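Local atomic coordinates of putative cobalamin synthesis related protein (Corynebacterium diphtheriae, PDB entry 2NPN), a protein that binds S-adenosylmethionine and probably acts as a tetrapyrrole methyltransferase of cobalamin biosynthesis, perhaps as a precorrin-6A synthase (deacetylating). Residues I123-M126 / R127-D131; L45-R48 / Q49-V52; T174-K177 / D178-N181; H221-G224 / A225-A228; Q232-R235 / T236-G239. All blocks are in the same frame, centred on the assembly; numbering follows the deposited sequence.

Contact 1 of 5, residues I123-M126 / R127-D131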
loop_
_atom_site.group_PDB
_atom_site.type_symbol
_atom_site.label_atom_id
_atom_site.label_comp_id
_atom_site.label_asym_id
_atom_site.label_seq_id
_atom_site.Cartn_x
_atom_site.Cartn_y
_atom_site.Cartn_z
ATOM N N ILE A 123 -10.713 9.768 6.028
ATOM C CA ILE A 123 -12.168 9.643 5.953
ATOM C C ILE A 123 -12.807 10.004 7.286
ATOM O O ILE A 123 -13.827 10.692 7.350
ATOM C CB ILE A 123 -12.569 8.203 5.508
ATOM C CG1 ILE A 123 -12.294 8.036 4.028
ATOM C CG2 ILE A 123 -14.049 7.901 5.796
ATOM C CD1 ILE A 123 -12.199 6.575 3.558
ATOM N N GLU A 124 -12.207 9.534 8.368
ATOM C CA GLU A 124 -12.766 9.799 9.695
ATOM C C GLU A 124 -12.723 11.311 10.030
ATOM O O GLU A 124 -13.694 11.873 10.551
ATOM C CB GLU A 124 -12.002 8.970 10.727
ATOM C CG GLU A 124 -12.380 7.437 10.858
ATOM C CD GLU A 124 -13.253 6.813 9.732
ATOM O OE1 GLU A 124 -12.703 6.013 8.909
ATOM O OE2 GLU A 124 -14.503 7.059 9.718
ATOM N N HIS A 125 -11.605 11.963 9.716
ATOM C CA HIS A 125 -11.462 13.403 9.916
ATOM C C HIS A 125 -12.510 14.134 9.095
ATOM O O HIS A 125 -13.180 15.037 9.605
ATOM C CB HIS A 125 -10.053 13.884 9.526
ATOM C CG HIS A 125 -9.839 15.349 9.747
ATOM N ND1 HIS A 125 -9.398 15.867 10.945
ATOM C CD2 HIS A 125 -10.026 16.411 8.925
ATOM C CE1 HIS A 125 -9.318 17.184 10.851
ATOM N NE2 HIS A 125 -9.701 17.539 9.636
HETATM N N MSE A 126 -12.619 13.752 7.827
HETATM C CA MSE A 126 -13.528 14.403 6.883
HETATM C C MSE A 126 -14.986 14.297 7.347
HETATM O O MSE A 126 -15.725 15.297 7.350
HETATM C CB MSE A 126 -13.342 13.805 5.493
HETATM C CG MSE A 126 -14.217 14.422 4.445
HETATM SE SE MSE A 126 -15.923 13.497 4.298
HETATM C CE MSE A 126 -15.322 11.761 3.625
ATOM N N ARG A 127 -15.387 13.102 7.769
ATOM C CA ARG A 127 -16.748 12.883 8.250
ATOM C C ARG A 127 -17.070 13.789 9.433
ATOM O O ARG A 127 -18.166 14.354 9.511
ATOM C CB ARG A 127 -16.952 11.443 8.689
ATOM C CG ARG A 127 -17.220 10.449 7.576
ATOM C CD ARG A 127 -17.761 9.146 8.164
ATOM N NE ARG A 127 -17.004 8.730 9.341
ATOM C CZ ARG A 127 -17.428 7.878 10.273
ATOM N NH1 ARG A 127 -16.627 7.575 11.294
ATOM N NH2 ARG A 127 -18.622 7.304 10.194
ATOM N N ASN A 128 -16.128 13.907 10.366
ATOM C CA ASN A 128 -16.339 14.772 11.541
ATOM C C ASN A 128 -16.435 16.259 11.206
ATOM O O ASN A 128 -17.254 16.981 11.773
ATOM C CB ASN A 128 -15.228 14.578 12.573
ATOM C CG ASN A 128 -15.311 13.230 13.270
ATOM O OD1 ASN A 128 -16.412 12.700 13.472
ATOM N ND2 ASN A 128 -14.153 12.673 13.655
ATOM N N LEU A 129 -15.566 16.712 10.315
ATOM C CA LEU A 129 -15.470 18.125 9.970
ATOM C C LEU A 129 -16.636 18.569 9.088
ATOM O O LEU A 129 -17.125 19.680 9.215
ATOM C CB LEU A 129 -14.158 18.370 9.234
ATOM C CG LEU A 129 -13.800 19.773 8.766
ATOM C CD1 LEU A 129 -13.831 20.748 9.927
ATOM C CD2 LEU A 129 -12.422 19.717 8.109
ATOM N N GLU A 130 -17.080 17.681 8.205
ATOM C CA GLU A 130 -18.117 18.007 7.217
ATOM C C GLU A 130 -19.479 17.450 7.597
ATOM O O GLU A 130 -20.436 17.601 6.838
ATOM C CB GLU A 130 -17.706 17.464 5.850
ATOM C CG GLU A 130 -16.411 18.067 5.314
ATOM C CD GLU A 130 -16.444 19.586 5.197
ATOM O OE1 GLU A 130 -17.426 20.147 4.647
ATOM O OE2 GLU A 130 -15.471 20.228 5.652
ATOM N N ASP A 131 -19.565 16.840 8.780
ATOM C CA ASP A 131 -20.807 16.255 9.283
ATOM C C ASP A 131 -21.426 15.307 8.243
ATOM O O ASP A 131 -22.619 15.383 7.933
ATOM C CB ASP A 131 -21.781 17.366 9.712
ATOM C CG ASP A 131 -22.599 16.987 10.925
ATOM O OD1 ASP A 131 -22.213 16.034 11.639
ATOM O OD2 ASP A 131 -23.627 17.645 11.179
#
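Glu124 and Arg127 form a salt bridge one helical turn apart. The closest pair is Glu124 OE2 and Arg127 NH1, at 2.7 Å. Glu124 OE2 also lies 3.0 Å from Arg127 NE. The oxygen sits over one face of the guanidinium, not at its edge. The carboxylate and guanidinium planes are 78° apart, so the two groups do not form the flat paired bridge. Both side chains run alongside each other in the same direction. Glu124 is folded at its second torsion (chi2 13°), which turns its carboxylate to the arginine. Arg127 has a second conformer, so this bridge describes one of two states.

His125 and Leu129 form the next pair. They point the same way, and His125 NE2 is 3.8 Å from Leu129 CD2. Met126, a selenomethionine, is bent at its second and third torsions, and its SE lies 3.5 Å from the N of Arg127.

All these residues belong to helix 119-130, which precedes strand 134-139, an outermost strand of the parallel sheet. Backbone bonds of the i to i+4 pattern carry the side chains. Arg127 N bonds to Ile123 O at 2.9 Å, and Glu130 N bonds to Met126 O at 2.9 Å.

Two elements flank the helix. Val136 of strand 134-139 touches Ile123, Glu124 and Arg127. Helix 78-98 receives Met126 on Ala92 and Ile95, and its Arg96 bonds to the carbonyl of Glu130. Asp131 departs from helical backbone angles, with a positive phi (52°).

Contact 2 of 5, residues L45-R48 / Q49-V52; sequences LALR and QKIV
Leu45 O accepts the backbone N of Gln49 at 2.9 Å, and Ala46 O accepts that of Lys50 at 3.0 Å. Two more bonds of the same kind follow. Ile51 N reaches Leu47 O at 3.1 Å, and Val52 N reaches Arg48 O at 3.2 Å. The last is nearly straight at the hydrogen, 170°. The four bonds hold one regular run of helix 42-55.

The charged end of Arg48 works outside this run. Its NH1 makes a salt bridge with Asp36. CG is turned away from the arginine's own backbone N (chi1 -174°), and the chain bends at its third torsion. The arginine is buried, with Ile10, Trp110, Ala34 and Leu108 against it, so Asp36 probably balances a charge held inside the protein.

Leu47 and Lys50 lie alongside each other, one turn apart and pointing the same way. Leu47 CD2 is 3.1 Å from Lys50 NZ. This is very close for a methyl and an amine that do not bond, and the exact place of the lysine end is doubtful. Ile51 sends CG1 back along the helix, 3.5 Å from Leu47 O. Val52 CG2 comes to 3.6 Å from Arg48 O, while its side chain meets Ile32, Ile61 and Leu108 of the sheet.

Helix 42-55 links strands 31-35 and 61-64, which are parallel neighbours. This is a beta-alpha-beta crossover of the parallel sheet in a tetrapyrrole methylase. The side chain of Leu47 is about 7 Å from the bound S-adenosylmethionine.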
loop_
_atom_site.group_PDB
_atom_site.type_symbol
_atom_site.label_atom_id
_atom_site.label_comp_id
_atom_site.label_asym_id
_atom_site.label_seq_id
_atom_site.Cartn_x
_atom_site.Cartn_y
_atom_site.Cartn_z
ATOM N N LEU A 45 -1.387 4.541 -11.801
ATOM C CA LEU A 45 -2.670 5.090 -12.260
ATOM C C LEU A 45 -3.286 4.172 -13.315
ATOM O O LEU A 45 -4.505 3.891 -13.292
ATOM C CB LEU A 45 -2.506 6.519 -12.810
ATOM C CG LEU A 45 -2.729 7.624 -11.772
ATOM C CD1 LEU A 45 -1.717 7.499 -10.646
ATOM C CD2 LEU A 45 -2.659 9.009 -12.395
ATOM N N ALA A 46 -2.451 3.691 -14.235
ATOM C CA ALA A 46 -2.878 2.789 -15.308
ATOM C C ALA A 46 -3.363 1.427 -14.802
ATOM O O ALA A 46 -4.415 0.952 -15.239
ATOM C CB ALA A 46 -1.744 2.635 -16.362
ATOM N N LEU A 47 -2.644 0.846 -13.839
ATOM C CA LEU A 47 -3.044 -0.430 -13.225
ATOM C C LEU A 47 -4.363 -0.276 -12.509
ATOM O O LEU A 47 -5.236 -1.133 -12.573
ATOM C CB LEU A 47 -2.000 -0.931 -12.219
ATOM C CG LEU A 47 -0.723 -1.560 -12.734
ATOM C CD1 LEU A 47 0.092 -1.943 -11.521
ATOM C CD2 LEU A 47 -1.013 -2.759 -13.638
ATOM N N ARG A 48 -4.513 0.833 -11.806
ATOM C CA ARG A 48 -5.714 1.066 -11.046
ATOM C C ARG A 48 -6.919 1.234 -11.970
ATOM O O ARG A 48 -7.999 0.711 -11.713
ATOM C CB ARG A 48 -5.538 2.294 -10.162
ATOM C CG ARG A 48 -6.709 2.476 -9.250
ATOM C CD ARG A 48 -6.400 3.472 -8.195
ATOM N NE ARG A 48 -6.248 4.791 -8.747
ATOM C CZ ARG A 48 -5.610 5.770 -8.147
ATOM N NH1 ARG A 48 -5.044 5.583 -6.939
ATOM N NH2 ARG A 48 -5.555 6.938 -8.753
ATOM N N GLN A 49 -6.717 1.986 -13.060
ATOM C CA GLN A 49 -7.787 2.173 -14.048
ATOM C C GLN A 49 -8.176 0.841 -14.690
ATOM O O GLN A 49 -9.358 0.607 -14.959
ATOM C CB GLN A 49 -7.341 3.194 -15.096
ATOM C CG GLN A 49 -8.423 3.582 -16.108
ATOM C CD GLN A 49 -9.623 4.256 -15.441
ATOM O OE1 GLN A 49 -10.694 3.649 -15.270
ATOM N NE2 GLN A 49 -9.433 5.520 -15.036
ATOM N N LYS A 50 -7.190 -0.030 -14.914
ATOM C CA LYS A 50 -7.422 -1.366 -15.487
ATOM C C LYS A 50 -8.291 -2.217 -14.556
ATOM O O LYS A 50 -9.167 -2.937 -15.007
ATOM C CB LYS A 50 -6.087 -2.079 -15.761
ATOM C CG LYS A 50 -6.168 -3.415 -16.495
ATOM C CD LYS A 50 -4.748 -4.029 -16.740
ATOM C CE LYS A 50 -4.272 -4.847 -15.515
ATOM N NZ LYS A 50 -2.798 -4.782 -15.143
ATOM N N ILE A 51 -8.064 -2.106 -13.257
ATOM C CA ILE A 51 -8.904 -2.826 -12.277
ATOM C C ILE A 51 -10.362 -2.376 -12.314
ATOM O O ILE A 51 -11.300 -3.202 -12.411
ATOM C CB ILE A 51 -8.345 -2.624 -10.873
ATOM C CG1 ILE A 51 -7.061 -3.421 -10.728
ATOM C CG2 ILE A 51 -9.382 -3.020 -9.797
ATOM C CD1 ILE A 51 -6.328 -3.144 -9.436
ATOM N N VAL A 52 -10.547 -1.061 -12.302
ATOM C CA VAL A 52 -11.861 -0.426 -12.379
ATOM C C VAL A 52 -12.561 -0.679 -13.738
ATOM O O VAL A 52 -13.770 -0.945 -13.760
ATOM C CB VAL A 52 -11.759 1.107 -12.084
ATOM C CG1 VAL A 52 -13.070 1.845 -12.447
ATOM C CG2 VAL A 52 -11.405 1.308 -10.613
#

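Contact 3 of 5, residues T174-K177 / D178-N181; sequences TSAK and DRRN
Ser175 holds OG between its backbone N and its carbonyl carbon (chi1 71°), and this turns the oxygen to Asp178. There OG accepts the backbone N of Asp178 at 2.9 Å. Arg179 bends at its third torsion (chi3 -88°) and so curls back to the start of the turn. Its NE donates to Thr174 O at 3.0 Å. The oxygen lies near the guanidinium plane, but NE stands well above the plane of the carbonyl. Arg179 NH1 adds a weak bond to the same oxygen, and one water donates to Thr174 O and accepts from NH1. Ala176 CA lies over one face of the guanidinium, so the group is held at an edge and a face.

The Arg179 backbone N bonds to Ser175 O at 2.9 Å. With the OG bond this makes an ST motif headed by Ser175. Asp178 is tied back by water. One molecule accepts from Ser175 N at 2.9 Å and donates to Asp178 OD2 at 2.8 Å. Thr174 CG2 packs on Asp178 CB at 3.6 Å, the two side chains crossing near a right angle.

The turn lies in the connection from strand 164-167 to its parallel neighbour 181-185. Thr174 rests on His164 and Thr166, and its OG1 bonds to Asn170 O. Arg180 forms a salt bridge with Asp251 and touches Glu249 of strand 243-249, while Asn181 starts strand 181-185.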
loop_
_atom_site.group_PDB
_atom_site.type_symbol
_atom_site.label_atom_id
_atom_site.label_comp_id
_atom_site.label_asym_id
_atom_site.label_seq_id
_atom_site.Cartn_x
_atom_site.Cartn_y
_atom_site.Cartn_z
ATOM N N THR A 174 15.794 -0.417 15.614
ATOM C CA THR A 174 15.102 -1.646 15.956
ATOM C C THR A 174 16.033 -2.611 16.718
ATOM O O THR A 174 17.204 -2.737 16.375
ATOM C CB THR A 174 14.567 -2.310 14.673
ATOM O OG1 THR A 174 13.733 -1.352 13.991
ATOM C CG2 THR A 174 13.762 -3.616 14.970
ATOM N N SER A 175 15.519 -3.283 17.750
ATOM C CA SER A 175 16.381 -4.195 18.540
ATOM C C SER A 175 16.937 -5.319 17.670
ATOM O O SER A 175 16.331 -5.740 16.662
ATOM C CB SER A 175 15.629 -4.808 19.723
ATOM O OG SER A 175 14.688 -5.756 19.263
ATOM N N ALA A 176 18.112 -5.814 18.060
ATOM C CA ALA A 176 18.677 -6.973 17.396
ATOM C C ALA A 176 17.710 -8.146 17.444
ATOM O O ALA A 176 17.579 -8.880 16.491
ATOM C CB ALA A 176 20.011 -7.353 18.066
ATOM N N LYS A 177 17.004 -8.294 18.566
ATOM C CA LYS A 177 16.073 -9.391 18.727
ATOM C C LYS A 177 14.962 -9.280 17.699
ATOM O O LYS A 177 14.599 -10.254 17.084
ATOM C CB LYS A 177 15.506 -9.433 20.151
ATOM C CG LYS A 177 14.287 -10.336 20.341
ATOM C CD LYS A 177 14.560 -11.778 19.935
ATOM C CE LYS A 177 13.701 -12.780 20.721
ATOM N NZ LYS A 177 14.112 -14.162 20.382
ATOM N N ASP A 178 14.432 -8.083 17.510
ATOM C CA ASP A 178 13.379 -7.903 16.501
ATOM C C ASP A 178 13.887 -8.057 15.069
ATOM O O ASP A 178 13.157 -8.546 14.184
ATOM C CB ASP A 178 12.718 -6.576 16.674
ATOM C CG ASP A 178 11.811 -6.512 17.879
ATOM O OD1 ASP A 178 11.508 -7.540 18.545
ATOM O OD2 ASP A 178 11.433 -5.380 18.164
ATOM N N ARG A 179 15.130 -7.650 14.818
ATOM C CA ARG A 179 15.745 -7.789 13.509
ATOM C C ARG A 179 16.040 -9.246 13.128
ATOM O O ARG A 179 16.475 -9.514 11.997
ATOM C CB ARG A 179 16.978 -6.923 13.412
ATOM C CG ARG A 179 16.620 -5.451 13.306
ATOM C CD ARG A 179 17.836 -4.630 12.956
ATOM N NE ARG A 179 18.529 -4.250 14.176
ATOM C CZ ARG A 179 19.673 -4.753 14.624
ATOM N NH1 ARG A 179 20.153 -4.313 15.770
ATOM N NH2 ARG A 179 20.346 -5.683 13.953
ATOM N N ARG A 180 15.773 -10.187 14.032
ATOM C CA ARG A 180 15.948 -11.582 13.732
ATOM C C ARG A 180 14.951 -12.072 12.670
ATOM O O ARG A 180 15.196 -13.079 11.981
ATOM C CB ARG A 180 15.835 -12.447 14.962
ATOM C CG ARG A 180 17.062 -12.293 15.883
ATOM C CD ARG A 180 17.022 -13.326 17.030
ATOM N NE ARG A 180 17.035 -14.715 16.542
ATOM C CZ ARG A 180 18.127 -15.366 16.145
ATOM N NH1 ARG A 180 19.326 -14.803 16.187
ATOM N NH2 ARG A 180 18.032 -16.620 15.709
ATOM N N ASN A 181 13.819 -11.369 12.589
ATOM C CA ASN A 181 12.777 -11.697 11.589
ATOM C C ASN A 181 11.927 -10.458 11.417
ATOM O O ASN A 181 10.973 -10.226 12.184
ATOM C CB ASN A 181 11.983 -12.857 12.087
ATOM C CG ASN A 181 11.002 -13.338 11.069
ATOM O OD1 ASN A 181 11.433 -13.706 9.978
ATOM N ND2 ASN A 181 9.718 -13.420 11.416
HETATM O O HOH W 1 19.672 -1.443 17.206
HETATM O O HOH W 2 12.988 -6.248 21.412
HETATM O O HOH W 3 12.764 -2.976 18.492
#

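Contact 4 of 5, residues H221-G224 / A225-A228; sequences HEIG and AQVA
Ile223 and Val227 lie side by side, one turn apart, and point the same way. Ile223 CD1 touches Val227 CG2 at 3.8 Å. The isoleucine has CG1 between its backbone N and its carbonyl carbon (chi1 71°), which is uncommon within a helix. CG2 therefore lies beside the backbone N. The CG1-CD1 arm points out from the helix, and CD1 lies beside Val227 CG2. Val227 has CG2 beside its own backbone N, which points that methyl back toward Ile223; it also lies 3.4 Å from Ile223 O.

Gln226 approaches Ile223 from another direction, at about a right angle. Its chain is extended beyond CG (chi2 168°), which takes the amide back over the previous turn. Gln226 NE2 reaches 3.7 Å from Ile223 CA. The glutamine is exposed.

The residues lie near the start of helix 220-238, which is kinked here. Ile223 departs from ideal helical values with a phi of -111°. Ala225 N and Gln226 N lack the usual i to i+4 bonds to His221 O and Glu222 O, and waters are inserted instead. One water accepts from Ala225 N and makes a weak bond to His221 O. A second accepts from Gln226 N at 3.0 Å and donates to Glu222 O at 2.9 Å. Direct bonding resumes with Val227 N to Ile223 O at 2.8 Å and Ala228 N to Gly224 O at 3.0 Å.

Gly224 O also receives a bond from Trp192 NE1 of helix 192-195. Strand 200-206 covers the apolar pair, with Met202 on Ile223 and Trp204 on Val227.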
loop_
_atom_site.group_PDB
_atom_site.type_symbol
_atom_site.label_atom_id
_atom_site.label_comp_id
_atom_site.label_asym_id
_atom_site.label_seq_id
_atom_site.Cartn_x
_atom_site.Cartn_y
_atom_site.Cartn_z
ATOM N N HIS A 221 25.633 -10.097 3.256
ATOM C CA HIS A 221 27.117 -10.216 3.075
ATOM C C HIS A 221 27.456 -10.278 1.601
ATOM O O HIS A 221 28.342 -9.521 1.110
ATOM C CB HIS A 221 27.843 -11.322 3.972
ATOM C CG HIS A 221 27.536 -12.792 3.699
ATOM N ND1 HIS A 221 27.117 -13.652 4.700
ATOM C CD2 HIS A 221 27.774 -13.589 2.623
ATOM C CE1 HIS A 221 26.973 -14.868 4.222
ATOM N NE2 HIS A 221 27.387 -14.870 2.966
ATOM N N GLU A 222 26.678 -11.094 0.900
ATOM C CA GLU A 222 26.891 -11.432 -0.518
ATOM C C GLU A 222 26.230 -10.477 -1.518
ATOM O O GLU A 222 26.843 -10.134 -2.553
ATOM C CB GLU A 222 26.350 -12.817 -0.893
ATOM C CG GLU A 222 26.439 -13.018 -2.456
ATOM C CD GLU A 222 26.099 -14.387 -2.996
ATOM O OE1 GLU A 222 25.088 -15.004 -2.561
ATOM O OE2 GLU A 222 26.834 -14.836 -3.914
ATOM N N ILE A 223 24.963 -10.142 -1.272
ATOM C CA ILE A 223 24.124 -9.412 -2.270
ATOM C C ILE A 223 23.770 -7.978 -1.915
ATOM O O ILE A 223 23.179 -7.278 -2.731
ATOM C CB ILE A 223 22.757 -10.137 -2.583
ATOM C CG1 ILE A 223 21.762 -10.063 -1.404
ATOM C CG2 ILE A 223 22.965 -11.550 -3.043
ATOM C CD1 ILE A 223 20.338 -10.392 -1.821
ATOM N N GLY A 224 24.050 -7.542 -0.696
ATOM C CA GLY A 224 23.545 -6.251 -0.233
ATOM C C GLY A 224 23.961 -5.075 -1.099
ATOM O O GLY A 224 23.129 -4.243 -1.468
ATOM N N ALA A 225 25.238 -5.002 -1.453
ATOM C CA ALA A 225 25.718 -3.908 -2.298
ATOM C C ALA A 225 25.120 -4.008 -3.701
ATOM O O ALA A 225 24.775 -2.973 -4.297
ATOM C CB ALA A 225 27.223 -3.906 -2.375
ATOM N N GLN A 226 25.008 -5.239 -4.221
ATOM C CA GLN A 226 24.402 -5.467 -5.536
ATOM C C GLN A 226 22.940 -4.997 -5.552
ATOM O O GLN A 226 22.473 -4.380 -6.524
ATOM C CB GLN A 226 24.463 -6.961 -5.937
ATOM C CG GLN A 226 25.867 -7.515 -6.168
ATOM C CD GLN A 226 25.932 -9.051 -6.285
ATOM O OE1 GLN A 226 26.938 -9.595 -6.739
ATOM N NE2 GLN A 226 24.870 -9.743 -5.891
ATOM N N VAL A 227 22.182 -5.296 -4.498
ATOM C CA VAL A 227 20.780 -4.890 -4.503
ATOM C C VAL A 227 20.682 -3.346 -4.357
ATOM O O VAL A 227 19.780 -2.695 -4.946
ATOM C CB VAL A 227 19.945 -5.655 -3.436
ATOM C CG1 VAL A 227 18.541 -5.150 -3.419
ATOM C CG2 VAL A 227 19.957 -7.160 -3.760
ATOM N N ALA A 228 21.613 -2.755 -3.611
ATOM C CA ALA A 228 21.656 -1.291 -3.465
ATOM C C ALA A 228 21.856 -0.675 -4.852
ATOM O O ALA A 228 21.154 0.281 -5.195
ATOM C CB ALA A 228 22.736 -0.861 -2.473
HETATM O O HOH W 4 27.162 -6.629 0.012
HETATM O O HOH W 5 26.820 -7.333 -3.202
#

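Contact 5 of 5, residues Q232-R235 / T236-G239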
loop_
_atom_site.group_PDB
_atom_site.type_symbol
_atom_site.label_atom_id
_atom_site.label_comp_id
_atom_site.label_asym_id
_atom_site.label_seq_id
_atom_site.Cartn_x
_atom_site.Cartn_y
_atom_site.Cartn_z
ATOM N N GLN A 232 18.960 1.628 -7.191
ATOM C CA GLN A 232 19.237 2.926 -7.798
ATOM C C GLN A 232 19.025 2.898 -9.310
ATOM O O GLN A 232 18.459 3.837 -9.862
ATOM C CB GLN A 232 20.642 3.389 -7.433
ATOM C CG GLN A 232 20.705 3.961 -6.030
ATOM C CD GLN A 232 22.104 3.934 -5.442
ATOM O OE1 GLN A 232 22.636 2.866 -5.132
ATOM N NE2 GLN A 232 22.702 5.107 -5.280
ATOM N N GLN A 233 19.502 1.835 -9.970
ATOM C CA GLN A 233 19.341 1.638 -11.410
ATOM C C GLN A 233 17.841 1.694 -11.770
ATOM O O GLN A 233 17.423 2.456 -12.655
ATOM C CB GLN A 233 19.976 0.297 -11.852
ATOM C CG GLN A 233 21.541 0.231 -11.718
ATOM C CD GLN A 233 22.191 -1.193 -11.775
ATOM O OE1 GLN A 233 21.514 -2.241 -11.849
ATOM N NE2 GLN A 233 23.539 -1.212 -11.775
ATOM N N LEU A 234 17.032 0.943 -11.020
ATOM C CA LEU A 234 15.596 0.889 -11.264
ATOM C C LEU A 234 14.896 2.216 -10.993
ATOM O O LEU A 234 13.982 2.593 -11.753
ATOM C CB LEU A 234 14.953 -0.204 -10.429
ATOM C CG LEU A 234 15.391 -1.636 -10.779
ATOM C CD1 LEU A 234 14.914 -2.640 -9.740
ATOM C CD2 LEU A 234 14.897 -1.976 -12.180
ATOM N N ARG A 235 15.310 2.920 -9.935
ATOM C CA ARG A 235 14.716 4.202 -9.622
ATOM C C ARG A 235 15.006 5.239 -10.719
ATOM O O ARG A 235 14.144 6.046 -11.096
ATOM C CB ARG A 235 15.234 4.726 -8.300
ATOM C CG ARG A 235 14.457 5.917 -7.853
ATOM C CD ARG A 235 15.106 6.663 -6.768
ATOM N NE ARG A 235 15.057 5.950 -5.508
ATOM C CZ ARG A 235 16.092 5.363 -4.911
ATOM N NH1 ARG A 235 17.316 5.381 -5.445
ATOM N NH2 ARG A 235 15.894 4.751 -3.752
ATOM N N THR A 236 16.241 5.252 -11.207
ATOM C CA THR A 236 16.602 6.179 -12.274
ATOM C C THR A 236 15.761 5.906 -13.526
ATOM O O THR A 236 15.186 6.825 -14.136
ATOM C CB THR A 236 18.088 6.062 -12.580
ATOM O OG1 THR A 236 18.821 6.385 -11.389
ATOM C CG2 THR A 236 18.489 7.018 -13.725
ATOM N N GLU A 237 15.667 4.633 -13.883
ATOM C CA GLU A 237 14.912 4.195 -15.035
ATOM C C GLU A 237 13.415 4.538 -14.965
ATOM O O GLU A 237 12.861 5.145 -15.893
ATOM C CB GLU A 237 15.062 2.689 -15.170
ATOM C CG GLU A 237 14.404 2.129 -16.410
ATOM C CD GLU A 237 14.262 0.624 -16.384
ATOM O OE1 GLU A 237 14.954 -0.032 -15.577
ATOM O OE2 GLU A 237 13.444 0.107 -17.176
ATOM N N HIS A 238 12.763 4.120 -13.885
ATOM C CA HIS A 238 11.309 4.232 -13.768
ATOM C C HIS A 238 10.864 5.572 -13.226
ATOM O O HIS A 238 9.697 5.932 -13.352
ATOM C CB HIS A 238 10.740 3.130 -12.840
ATOM C CG HIS A 238 10.806 1.744 -13.407
ATOM N ND1 HIS A 238 9.808 1.213 -14.192
ATOM C CD2 HIS A 238 11.737 0.770 -13.275
ATOM C CE1 HIS A 238 10.126 -0.024 -14.533
ATOM N NE2 HIS A 238 11.293 -0.319 -13.988
ATOM N N GLY A 239 11.768 6.287 -12.568
ATOM C CA GLY A 239 11.434 7.563 -11.935
ATOM C C GLY A 239 11.106 7.410 -10.472
ATOM O O GLY A 239 10.986 8.394 -9.749
#
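The carbonyls of Gln232 to Arg235 accept the N-H groups of Thr236 to Gly239 at the C-terminal end of helix 220-238, which is followed by a glycine of positive phi. Thr236 N, Glu237 N and His238 N bond in turn to Gln232 O, Gln233 O and Leu234 O, all close to straight. The final bond, Gly239 N to Arg235 O, is short at 2.8 Å but bent to 134° at the hydrogen. The phi of Gly239 is 96°, a conformation glycine adopts without the strain a side chain would bring.

Thr236 adds a side-chain bond to the backbone ladder. Its OG1 lies beside its own backbone N (chi1 -60°) and donates to Gln232 O at 3.0 Å. The same oxygen takes Thr236 N, also at 3.0 Å. The two donors come from opposite faces of the carbonyl plane, so one residue grips the carbonyl twice.

Leu234 and Glu237 run side by side and point the same way. Leu234 CD2 is 3.9 Å from Glu237 OE1, a loose meeting of a methyl and a carboxylate oxygen. Leu234 and Arg235 both touch Ile241, on the way to strand 243-249. That strand begins with Asp243, which binds S-adenosylmethionine. His238 meets the ring of Phe207 and also touches Gln212. Within the helix, the His238 ring turns its edge to the previous turn, and CD2 lies 3.3 Å from Leu234 O, close to the ring plane.

How the contacts relate
Contacts 1, 2, 4 and 5 are helical, while contact 3 is a loop turn. Contacts 4 and 5 share helix 220-238, their centres about 17 Å apart. Contacts 1 and 2 flank the parallel sheet, and contacts 3 and 4 border the mixed sheet. Contacts 1, 2 and 4 are partly buried, and 3 and 5 lie at the surface. Contact 1 carries a salt bridge between its own residues, whereas the buried arginine of contact 2 pairs outside it. Waters join the backbone in contact 4 and bridge side chains to backbone in contact 3. Of the four helical contacts, contact 2 comes nearest to S-adenosylmethionine. Contacts 1 and 4 lie on opposite sides of the chain's centre.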